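Local coordinates for uncharacterized protein (Legionella longbeachae NSW150, PDB 4JZA) that probably removes the 3-phosphate from phosphatidylinositol 3-phosphate, acting as a bacterial phosphoinositide phosphatase that could alter host lipid metabolism, at residues V402-I413 / I539-Y547; L529-L537 / K557-I568. One frame throughout, in Å; residues are numbered along the deposited sequence.

Overall arrangement
Helix 524-542 serves both contacts, whose centres lie about 16 Å apart. Its C-terminal end runs into strand 545-549, which pairs with strand 412-416 in contact 1. In contact 2 its middle crosses helix 556-574, the next helix along the chain. The connection from strand 545-549 to helix 556-574 carries the CX5R sequence of cysteine-dependent phosphatases, so the two contacts probably hold the strand and helix that flank the phosphate-binding P-loop. They also touch each other: Gln-536 OE1 of contact 2 lies 2.5 Å from Ser-546 OG of contact 1, a probable hydrogen bond, and the amide NE2 of Gln-536 bonds to Gln-415.

Contact 1 (V402-I413 / I539-Y547); sequences VMEYSKNDQLAI and ILTIGGHSY
His-545 reaches across to the C-terminal end of helix 388-402, where its NE2 gives a hydrogen bond to Val-402 O (3.0 Å, 164° at the hydrogen). The acceptor lies close to the ring plane and the donor lies in the carbonyl plane, so the bond fixes the ring's rotation as well as its position. With CG anti to the backbone N (chi1 180°), the imidazole extends toward the turn 403-406. Ser-406 N stands over the centre of one face, and Ser-406 CB lies 3.6 Å from His-545 CG. The selenium of the selenomethionine at Met-403 approaches the edge, 4.0 Å from His-545 CD2. Met-403 O receives both N and OG of Ser-406, which tightens the turn, and OG has a second partner in Gln-459.

Tyr-547 also extends from its strand (chi1 171°) and offers a ring face to the methyl CG1 of Val-402, a CH-pi contact, while its hydroxyl bonds to Ser-375. The backbones join as parallel strands: His-545 N bonds to Leu-411 O, and Ile-413 N to His-545 O (3.1 Å). Ile-413 CG2 meets Ile-539 CG1 at 3.8 Å on the helix that precedes the strand, and Leu-411 CD1 touches Ile-539 CD1 at 4.0 Å. Gly-543, with positive phi, closes the helix as a Schellman motif and turns the chain into the strand.

Because His-545 NE2 is the donor to Val-402 O, NE2 carries a proton; ring and backbone bonds together hold strand 545-549, which leads to the probable P-loop, against the end of helix 388-402 and the start of strand 412-416.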
loop_
_atom_site.group_PDB
_atom_site.type_symbol
_atom_site.label_atom_id
_atom_site.label_comp_id
_atom_site.label_asym_id
_atom_site.label_seq_id
_atom_site.Cartn_x
_atom_site.Cartn_y
_atom_site.Cartn_z
ATOM N N VAL A 402 -2.486 -20.962 -1.335
ATOM C CA VAL A 402 -2.836 -20.754 -2.724
ATOM C C VAL A 402 -2.999 -22.131 -3.447
ATOM O O VAL A 402 -3.677 -22.265 -4.489
ATOM C CB VAL A 402 -1.773 -19.731 -3.300
ATOM C CG1 VAL A 402 -1.121 -20.146 -4.586
ATOM C CG2 VAL A 402 -2.351 -18.321 -3.354
HETATM N N MSE A 403 -2.421 -23.167 -2.852
HETATM C CA MSE A 403 -2.618 -24.528 -3.312
HETATM C C MSE A 403 -3.755 -25.197 -2.569
HETATM O O MSE A 403 -4.034 -26.380 -2.793
HETATM C CB MSE A 403 -1.321 -25.281 -3.083
HETATM C CG MSE A 403 -0.184 -24.688 -3.898
HETATM SE SE MSE A 403 -0.441 -25.126 -5.796
HETATM C CE MSE A 403 0.034 -23.441 -6.661
ATOM N N GLU A 404 -4.467 -24.476 -1.712
ATOM C CA GLU A 404 -5.433 -25.149 -0.852
ATOM C C GLU A 404 -6.489 -25.934 -1.650
ATOM O O GLU A 404 -6.931 -26.929 -1.171
ATOM C CB GLU A 404 -6.068 -24.204 0.203
ATOM C CG GLU A 404 -7.161 -23.246 -0.305
ATOM C CD GLU A 404 -7.584 -22.174 0.720
ATOM O OE1 GLU A 404 -7.657 -22.501 1.928
ATOM O OE2 GLU A 404 -7.883 -21.006 0.331
ATOM N N TYR A 405 -6.882 -25.513 -2.859
ATOM C CA TYR A 405 -7.982 -26.185 -3.593
ATOM C C TYR A 405 -7.483 -27.177 -4.607
ATOM O O TYR A 405 -8.264 -27.866 -5.274
ATOM C CB TYR A 405 -8.918 -25.197 -4.242
ATOM C CG TYR A 405 -9.848 -24.561 -3.263
ATOM C CD1 TYR A 405 -10.983 -25.230 -2.802
ATOM C CD2 TYR A 405 -9.604 -23.258 -2.777
ATOM C CE1 TYR A 405 -11.861 -24.632 -1.883
ATOM C CE2 TYR A 405 -10.474 -22.645 -1.860
ATOM C CZ TYR A 405 -11.602 -23.343 -1.424
ATOM O OH TYR A 405 -12.438 -22.756 -0.530
ATOM N N SER A 406 -6.176 -27.302 -4.685
ATOM C CA SER A 406 -5.593 -28.424 -5.373
ATOM C C SER A 406 -5.762 -29.681 -4.517
ATOM O O SER A 406 -6.139 -29.592 -3.333
ATOM C CB SER A 406 -4.109 -28.171 -5.589
ATOM O OG SER A 406 -3.386 -28.200 -4.383
ATOM N N LYS A 407 -5.508 -30.842 -5.133
ATOM C CA LYS A 407 -5.325 -32.108 -4.397
ATOM C C LYS A 407 -3.876 -32.515 -4.661
ATOM O O LYS A 407 -3.326 -32.218 -5.730
ATOM C CB LYS A 407 -6.311 -33.193 -4.825
ATOM C CG LYS A 407 -7.799 -32.815 -4.815
ATOM C CD LYS A 407 -8.103 -31.673 -5.800
ATOM C CE LYS A 407 -9.455 -31.763 -6.502
ATOM N NZ LYS A 407 -10.557 -31.247 -5.647
ATOM N N ASN A 408 -3.245 -33.154 -3.675
ATOM C CA ASN A 408 -1.774 -33.345 -3.681
ATOM C C ASN A 408 -1.255 -34.353 -4.714
ATOM O O ASN A 408 -0.037 -34.449 -4.933
ATOM C CB ASN A 408 -1.272 -33.721 -2.284
ATOM C CG ASN A 408 -1.047 -32.510 -1.408
ATOM O OD1 ASN A 408 -1.086 -31.375 -1.875
ATOM N ND2 ASN A 408 -0.817 -32.745 -0.123
ATOM N N ASP A 409 -2.203 -35.067 -5.332
ATOM C CA ASP A 409 -1.986 -36.073 -6.384
ATOM C C ASP A 409 -2.269 -35.530 -7.799
ATOM O O ASP A 409 -1.844 -36.125 -8.788
ATOM C CB ASP A 409 -2.931 -37.256 -6.134
ATOM C CG ASP A 409 -4.272 -36.813 -5.502
ATOM O OD1 ASP A 409 -4.239 -36.228 -4.378
ATOM O OD2 ASP A 409 -5.341 -37.001 -6.125
ATOM N N GLN A 410 -3.010 -34.417 -7.886
ATOM C CA GLN A 410 -3.409 -33.837 -9.159
ATOM C C GLN A 410 -2.496 -32.738 -9.572
ATOM O O GLN A 410 -1.847 -32.143 -8.749
ATOM C CB GLN A 410 -4.874 -33.395 -9.115
ATOM C CG GLN A 410 -5.785 -34.591 -9.435
ATOM C CD GLN A 410 -7.218 -34.487 -8.915
ATOM O OE1 GLN A 410 -7.534 -34.929 -7.793
ATOM N NE2 GLN A 410 -8.110 -33.960 -9.762
ATOM N N LEU A 411 -2.405 -32.515 -10.870
ATOM C CA LEU A 411 -1.499 -31.520 -11.417
ATOM C C LEU A 411 -1.848 -30.127 -10.963
ATOM O O LEU A 411 -3.036 -29.791 -10.748
ATOM C CB LEU A 411 -1.578 -31.499 -12.923
ATOM C CG LEU A 411 -0.554 -32.283 -13.698
ATOM C CD1 LEU A 411 -0.626 -31.717 -15.114
ATOM C CD2 LEU A 411 0.840 -32.144 -13.095
ATOM N N ALA A 412 -0.814 -29.305 -10.853
ATOM C CA ALA A 412 -0.986 -27.968 -10.307
ATOM C C ALA A 412 0.018 -27.067 -10.923
ATOM O O ALA A 412 1.215 -27.374 -10.915
ATOM C CB ALA A 412 -0.775 -27.989 -8.821
ATOM N N ILE A 413 -0.445 -25.923 -11.409
ATOM C CA ILE A 413 0.472 -24.958 -12.003
ATOM C C ILE A 413 0.600 -23.722 -11.146
ATOM O O ILE A 413 -0.371 -23.284 -10.516
ATOM C CB ILE A 413 0.045 -24.590 -13.417
ATOM C CG1 ILE A 413 1.161 -23.800 -14.098
ATOM C CG2 ILE A 413 -1.279 -23.833 -13.432
ATOM C CD1 ILE A 413 1.038 -23.828 -15.598
ATOM N N ILE A 539 -3.868 -27.221 -18.351
ATOM C CA ILE A 539 -4.176 -27.609 -16.980
ATOM C C ILE A 539 -5.669 -27.804 -16.795
ATOM O O ILE A 539 -6.106 -28.795 -16.200
ATOM C CB ILE A 539 -3.632 -26.580 -15.963
ATOM C CG1 ILE A 539 -2.099 -26.552 -15.997
ATOM C CG2 ILE A 539 -4.036 -26.925 -14.537
ATOM C CD1 ILE A 539 -1.401 -27.880 -15.771
ATOM N N LEU A 540 -6.456 -26.873 -17.308
ATOM C CA LEU A 540 -7.880 -26.974 -17.148
ATOM C C LEU A 540 -8.459 -28.192 -17.821
ATOM O O LEU A 540 -9.259 -28.862 -17.199
ATOM C CB LEU A 540 -8.614 -25.721 -17.609
ATOM C CG LEU A 540 -8.329 -24.570 -16.656
ATOM C CD1 LEU A 540 -8.639 -23.287 -17.383
ATOM C CD2 LEU A 540 -9.124 -24.680 -15.362
ATOM N N THR A 541 -8.100 -28.501 -19.061
ATOM C CA THR A 541 -8.767 -29.630 -19.686
ATOM C C THR A 541 -8.285 -30.930 -18.979
ATOM O O THR A 541 -9.089 -31.833 -18.750
ATOM C CB THR A 541 -8.705 -29.659 -21.245
ATOM O OG1 THR A 541 -7.566 -30.372 -21.711
ATOM C CG2 THR A 541 -8.704 -28.281 -21.835
ATOM N N ILE A 542 -7.022 -30.984 -18.539
ATOM C CA ILE A 542 -6.566 -32.114 -17.749
ATOM C C ILE A 542 -7.348 -32.193 -16.451
ATOM O O ILE A 542 -7.514 -33.260 -15.920
ATOM C CB ILE A 542 -5.062 -32.049 -17.453
ATOM C CG1 ILE A 542 -4.291 -32.443 -18.700
ATOM C CG2 ILE A 542 -4.648 -32.994 -16.347
ATOM C CD1 ILE A 542 -2.804 -32.171 -18.653
ATOM N N GLY A 543 -7.848 -31.085 -15.925
ATOM C CA GLY A 543 -8.485 -31.108 -14.589
ATOM C C GLY A 543 -7.562 -30.782 -13.426
ATOM O O GLY A 543 -7.888 -31.026 -12.278
ATOM N N GLY A 544 -6.409 -30.199 -13.713
ATOM C CA GLY A 544 -5.485 -29.796 -12.642
ATOM C C GLY A 544 -5.919 -28.474 -11.996
ATOM O O GLY A 544 -6.970 -27.882 -12.344
ATOM N N HIS A 545 -5.102 -28.029 -11.050
ATOM C CA HIS A 545 -5.356 -26.807 -10.309
ATOM C C HIS A 545 -4.708 -25.612 -11.010
ATOM O O HIS A 545 -3.495 -25.588 -11.222
ATOM C CB HIS A 545 -4.777 -26.946 -8.912
ATOM C CG HIS A 545 -4.974 -25.738 -8.051
ATOM N ND1 HIS A 545 -6.194 -25.207 -7.755
ATOM C CD2 HIS A 545 -4.093 -24.961 -7.415
ATOM C CE1 HIS A 545 -6.055 -24.156 -6.968
ATOM N NE2 HIS A 545 -4.789 -24.004 -6.724
ATOM N N SER A 546 -5.533 -24.632 -11.353
ATOM C CA SER A 546 -5.109 -23.417 -12.077
ATOM C C SER A 546 -4.823 -22.257 -11.134
ATOM O O SER A 546 -5.716 -21.741 -10.512
ATOM C CB SER A 546 -6.189 -23.005 -13.073
ATOM O OG SER A 546 -5.961 -21.702 -13.513
ATOM N N TYR A 547 -3.559 -21.900 -10.992
ATOM C CA TYR A 547 -3.161 -20.755 -10.178
ATOM C C TYR A 547 -2.133 -19.926 -10.927
ATOM O O TYR A 547 -1.257 -20.468 -11.645
ATOM C CB TYR A 547 -2.590 -21.155 -8.786
ATOM C CG TYR A 547 -1.976 -19.962 -8.057
ATOM C CD1 TYR A 547 -2.786 -18.979 -7.440
ATOM C CD2 TYR A 547 -0.615 -19.759 -8.071
ATOM C CE1 TYR A 547 -2.235 -17.862 -6.800
ATOM C CE2 TYR A 547 -0.054 -18.661 -7.459
ATOM C CZ TYR A 547 -0.870 -17.696 -6.822
ATOM O OH TYR A 547 -0.281 -16.576 -6.255
#

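Contact 2 (L529-L537 / K557-I568)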
loop_
_atom_site.group_PDB
_atom_site.type_symbol
_atom_site.label_atom_id
_atom_site.label_comp_id
_atom_site.label_asym_id
_atom_site.label_seq_id
_atom_site.Cartn_x
_atom_site.Cartn_y
_atom_site.Cartn_z
ATOM N N LEU A 529 0.528 -14.017 -24.477
ATOM C CA LEU A 529 -0.780 -14.200 -23.962
ATOM C C LEU A 529 -1.242 -15.555 -24.374
ATOM O O LEU A 529 -1.940 -16.232 -23.598
ATOM C CB LEU A 529 -1.719 -13.135 -24.503
ATOM C CG LEU A 529 -1.423 -11.708 -24.035
ATOM C CD1 LEU A 529 -2.393 -10.783 -24.730
ATOM C CD2 LEU A 529 -1.577 -11.551 -22.543
ATOM N N PHE A 530 -0.853 -15.954 -25.593
ATOM C CA PHE A 530 -1.166 -17.298 -26.072
ATOM C C PHE A 530 -0.411 -18.381 -25.318
ATOM O O PHE A 530 -0.998 -19.390 -24.934
ATOM C CB PHE A 530 -0.917 -17.446 -27.566
ATOM C CG PHE A 530 -2.106 -17.117 -28.392
ATOM C CD1 PHE A 530 -3.104 -18.023 -28.535
ATOM C CD2 PHE A 530 -2.224 -15.889 -29.012
ATOM C CE1 PHE A 530 -4.213 -17.720 -29.279
ATOM C CE2 PHE A 530 -3.327 -15.570 -29.771
ATOM C CZ PHE A 530 -4.324 -16.497 -29.913
ATOM N N LEU A 531 0.877 -18.185 -25.073
ATOM C CA LEU A 531 1.580 -19.123 -24.238
ATOM C C LEU A 531 0.930 -19.222 -22.900
ATOM O O LEU A 531 0.720 -20.321 -22.457
ATOM C CB LEU A 531 3.011 -18.715 -24.042
ATOM C CG LEU A 531 3.834 -18.810 -25.321
ATOM C CD1 LEU A 531 5.189 -18.267 -24.968
ATOM C CD2 LEU A 531 3.944 -20.236 -25.853
ATOM N N SER A 532 0.578 -18.101 -22.249
ATOM C CA SER A 532 0.053 -18.177 -20.881
ATOM C C SER A 532 -1.365 -18.796 -20.897
ATOM O O SER A 532 -1.694 -19.639 -20.062
ATOM C CB SER A 532 0.178 -16.822 -20.118
ATOM O OG SER A 532 -0.757 -15.849 -20.536
ATOM N N SER A 533 -2.169 -18.468 -21.905
ATOM C CA SER A 533 -3.539 -18.986 -21.981
ATOM C C SER A 533 -3.525 -20.471 -22.247
ATOM O O SER A 533 -4.332 -21.198 -21.672
ATOM C CB SER A 533 -4.382 -18.268 -23.044
ATOM O OG SER A 533 -4.849 -16.999 -22.612
ATOM N N LEU A 534 -2.618 -20.935 -23.105
ATOM C CA LEU A 534 -2.596 -22.377 -23.483
ATOM C C LEU A 534 -2.189 -23.240 -22.279
ATOM O O LEU A 534 -2.867 -24.189 -21.976
ATOM C CB LEU A 534 -1.709 -22.642 -24.717
ATOM C CG LEU A 534 -2.315 -22.100 -26.019
ATOM C CD1 LEU A 534 -1.274 -22.097 -27.110
ATOM C CD2 LEU A 534 -3.547 -22.855 -26.486
ATOM N N GLU A 535 -1.150 -22.835 -21.551
ATOM C CA GLU A 535 -0.796 -23.464 -20.307
ATOM C C GLU A 535 -1.999 -23.609 -19.401
ATOM O O GLU A 535 -2.171 -24.668 -18.801
ATOM C CB GLU A 535 0.261 -22.673 -19.580
ATOM C CG GLU A 535 1.586 -22.688 -20.298
ATOM C CD GLU A 535 2.648 -21.785 -19.665
ATOM O OE1 GLU A 535 2.431 -21.136 -18.589
ATOM O OE2 GLU A 535 3.732 -21.729 -20.284
ATOM N N GLN A 536 -2.833 -22.574 -19.293
ATOM C CA GLN A 536 -3.987 -22.650 -18.386
ATOM C C GLN A 536 -5.004 -23.570 -18.968
ATOM O O GLN A 536 -5.677 -24.280 -18.240
ATOM C CB GLN A 536 -4.669 -21.311 -18.153
ATOM C CG GLN A 536 -3.815 -20.288 -17.457
ATOM C CD GLN A 536 -3.757 -20.475 -15.994
ATOM O OE1 GLN A 536 -4.476 -21.306 -15.444
ATOM N NE2 GLN A 536 -2.891 -19.702 -15.329
ATOM N N LEU A 537 -5.164 -23.526 -20.276
ATOM C CA LEU A 537 -6.173 -24.360 -20.917
ATOM C C LEU A 537 -5.754 -25.829 -20.834
ATOM O O LEU A 537 -6.584 -26.704 -20.620
ATOM C CB LEU A 537 -6.398 -23.930 -22.353
ATOM C CG LEU A 537 -7.213 -22.626 -22.508
ATOM C CD1 LEU A 537 -7.138 -22.205 -23.960
ATOM C CD2 LEU A 537 -8.685 -22.663 -22.059
ATOM N N LYS A 557 -2.010 -10.384 -14.807
ATOM C CA LYS A 557 -2.903 -11.475 -14.488
ATOM C C LYS A 557 -4.318 -11.209 -14.975
ATOM O O LYS A 557 -4.995 -12.108 -15.438
ATOM C CB LYS A 557 -2.907 -11.716 -12.985
ATOM C CG LYS A 557 -3.698 -12.933 -12.557
ATOM C CD LYS A 557 -3.143 -14.187 -13.190
ATOM C CE LYS A 557 -4.037 -15.371 -12.897
ATOM N NZ LYS A 557 -3.640 -16.548 -13.705
ATOM N N ALA A 558 -4.767 -9.973 -14.847
ATOM C CA ALA A 558 -6.077 -9.591 -15.336
ATOM C C ALA A 558 -6.144 -9.751 -16.841
ATOM O O ALA A 558 -7.152 -10.155 -17.381
ATOM C CB ALA A 558 -6.396 -8.165 -14.945
ATOM N N ILE A 559 -5.065 -9.394 -17.517
ATOM C CA ILE A 559 -4.984 -9.543 -18.958
ATOM C C ILE A 559 -5.039 -11.004 -19.406
ATOM O O ILE A 559 -5.669 -11.320 -20.402
ATOM C CB ILE A 559 -3.765 -8.792 -19.522
ATOM C CG1 ILE A 559 -4.025 -7.295 -19.481
ATOM C CG2 ILE A 559 -3.468 -9.194 -20.953
ATOM C CD1 ILE A 559 -2.768 -6.466 -19.466
ATOM N N GLU A 560 -4.374 -11.886 -18.672
ATOM C CA GLU A 560 -4.412 -13.302 -18.984
ATOM C C GLU A 560 -5.817 -13.849 -18.847
ATOM O O GLU A 560 -6.267 -14.634 -19.664
ATOM C CB GLU A 560 -3.494 -14.081 -18.052
ATOM C CG GLU A 560 -3.520 -15.583 -18.287
ATOM C CD GLU A 560 -4.467 -16.330 -17.363
ATOM O OE1 GLU A 560 -4.441 -16.083 -16.151
ATOM O OE2 GLU A 560 -5.230 -17.182 -17.845
ATOM N N LEU A 561 -6.504 -13.429 -17.796
ATOM C CA LEU A 561 -7.856 -13.885 -17.533
ATOM C C LEU A 561 -8.830 -13.468 -18.610
ATOM O O LEU A 561 -9.693 -14.230 -18.996
ATOM C CB LEU A 561 -8.338 -13.379 -16.182
ATOM C CG LEU A 561 -7.617 -13.964 -14.978
ATOM C CD1 LEU A 561 -8.229 -13.429 -13.704
ATOM C CD2 LEU A 561 -7.675 -15.475 -15.003
ATOM N N ILE A 562 -8.692 -12.243 -19.084
ATOM C CA ILE A 562 -9.516 -11.755 -20.171
ATOM C C ILE A 562 -9.200 -12.586 -21.431
ATOM O O ILE A 562 -10.127 -13.048 -22.148
ATOM C CB ILE A 562 -9.196 -10.267 -20.403
ATOM C CG1 ILE A 562 -9.964 -9.393 -19.400
ATOM C CG2 ILE A 562 -9.519 -9.827 -21.807
ATOM C CD1 ILE A 562 -9.321 -8.052 -19.222
ATOM N N HIS A 563 -7.900 -12.782 -21.695
ATOM C CA HIS A 563 -7.483 -13.442 -22.915
ATOM C C HIS A 563 -7.960 -14.881 -22.888
ATOM O O HIS A 563 -8.562 -15.370 -23.861
ATOM C CB HIS A 563 -5.989 -13.369 -23.077
ATOM C CG HIS A 563 -5.493 -13.739 -24.437
ATOM N ND1 HIS A 563 -5.026 -15.001 -24.735
ATOM C CD2 HIS A 563 -5.288 -12.991 -25.545
ATOM C CE1 HIS A 563 -4.602 -15.025 -25.983
ATOM N NE2 HIS A 563 -4.768 -13.826 -26.506
ATOM N N THR A 564 -7.754 -15.550 -21.768
ATOM C CA THR A 564 -8.186 -16.920 -21.664
ATOM C C THR A 564 -9.709 -16.956 -21.685
ATOM O O THR A 564 -10.301 -17.707 -22.445
ATOM C CB THR A 564 -7.561 -17.579 -20.430
ATOM O OG1 THR A 564 -6.132 -17.550 -20.549
ATOM C CG2 THR A 564 -7.996 -19.002 -20.278
ATOM N N ASP A 565 -10.386 -16.127 -20.924
ATOM C CA ASP A 565 -11.847 -16.074 -21.110
ATOM C C ASP A 565 -12.223 -15.953 -22.616
ATOM O O ASP A 565 -13.101 -16.645 -23.112
ATOM C CB ASP A 565 -12.487 -14.925 -20.317
ATOM C CG ASP A 565 -12.621 -15.223 -18.815
ATOM O OD1 ASP A 565 -12.601 -16.437 -18.445
ATOM O OD2 ASP A 565 -12.772 -14.242 -18.006
ATOM N N ALA A 566 -11.557 -15.077 -23.341
ATOM C CA ALA A 566 -11.912 -14.867 -24.726
ATOM C C ALA A 566 -11.714 -16.125 -25.572
ATOM O O ALA A 566 -12.468 -16.355 -26.507
ATOM C CB ALA A 566 -11.094 -13.732 -25.312
HETATM N N MSE A 567 -10.688 -16.922 -25.290
HETATM C CA MSE A 567 -10.459 -18.154 -26.047
HETATM C C MSE A 567 -11.591 -19.128 -25.775
HETATM O O MSE A 567 -12.112 -19.777 -26.689
HETATM C CB MSE A 567 -9.115 -18.747 -25.680
HETATM C CG MSE A 567 -8.016 -17.889 -26.296
HETATM SE SE MSE A 567 -6.262 -18.707 -25.950
HETATM C CE MSE A 567 -6.484 -20.252 -27.156
ATOM N N ILE A 568 -11.990 -19.233 -24.514
ATOM C CA ILE A 568 -13.098 -20.098 -24.122
ATOM C C ILE A 568 -14.384 -19.607 -24.814
ATOM O O ILE A 568 -15.098 -20.405 -25.375
ATOM C CB ILE A 568 -13.213 -20.181 -22.573
ATOM C CG1 ILE A 568 -12.004 -20.934 -22.017
ATOM C CG2 ILE A 568 -14.490 -20.872 -22.099
ATOM C CD1 ILE A 568 -11.830 -20.732 -20.533
#
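Helices 529-537 and 557-568 cross at -66° with their axes 9.2 Å apart, and they come nearest where Ser-533 meets Thr-564, CA to CA 5.1 Å. Ser-533 is a knob in the hole made by Glu-560, His-563, Thr-564 and Met-567. Its OG is hydrogen-bonded to His-563 ND1 (2.9 Å), near the imidazole plane, and also to Thr-564 OG1, a separation modelled too short to be taken literally. Leu-529 CB sits squarely over one face of His-563, 3.6 Å from the ring centroid. The ring in turn directs its edge at the face of Phe-530 in a T-shaped pair, planes at 86°. Phe-592 of helix 587-602 meets the same imidazole edge-to-face.

Helix 557-568 belongs to the helix that follows the probable P-loop, the usual order in cysteine-dependent phosphatases, and the crossing packs it against the helix leading into the P-loop strand. The reciprocal knob is the selenomethionine at Met-567, set among Phe-530, Ser-533, Leu-534 and Leu-537. A bend at chi3 (70°) brings CE to Leu-537 CD1 at 3.8 Å, with selenium oblique to the Phe-530 ring as a Met-aromatic contact. Within the second helix, Glu-560 OE1 forms a salt bridge with Lys-557 NZ (2.6 Å), and Glu-560 OE2 lies 3.4 Å from CG of Gln-536, whose amide is bonded to Ser-546 and Gln-415 instead.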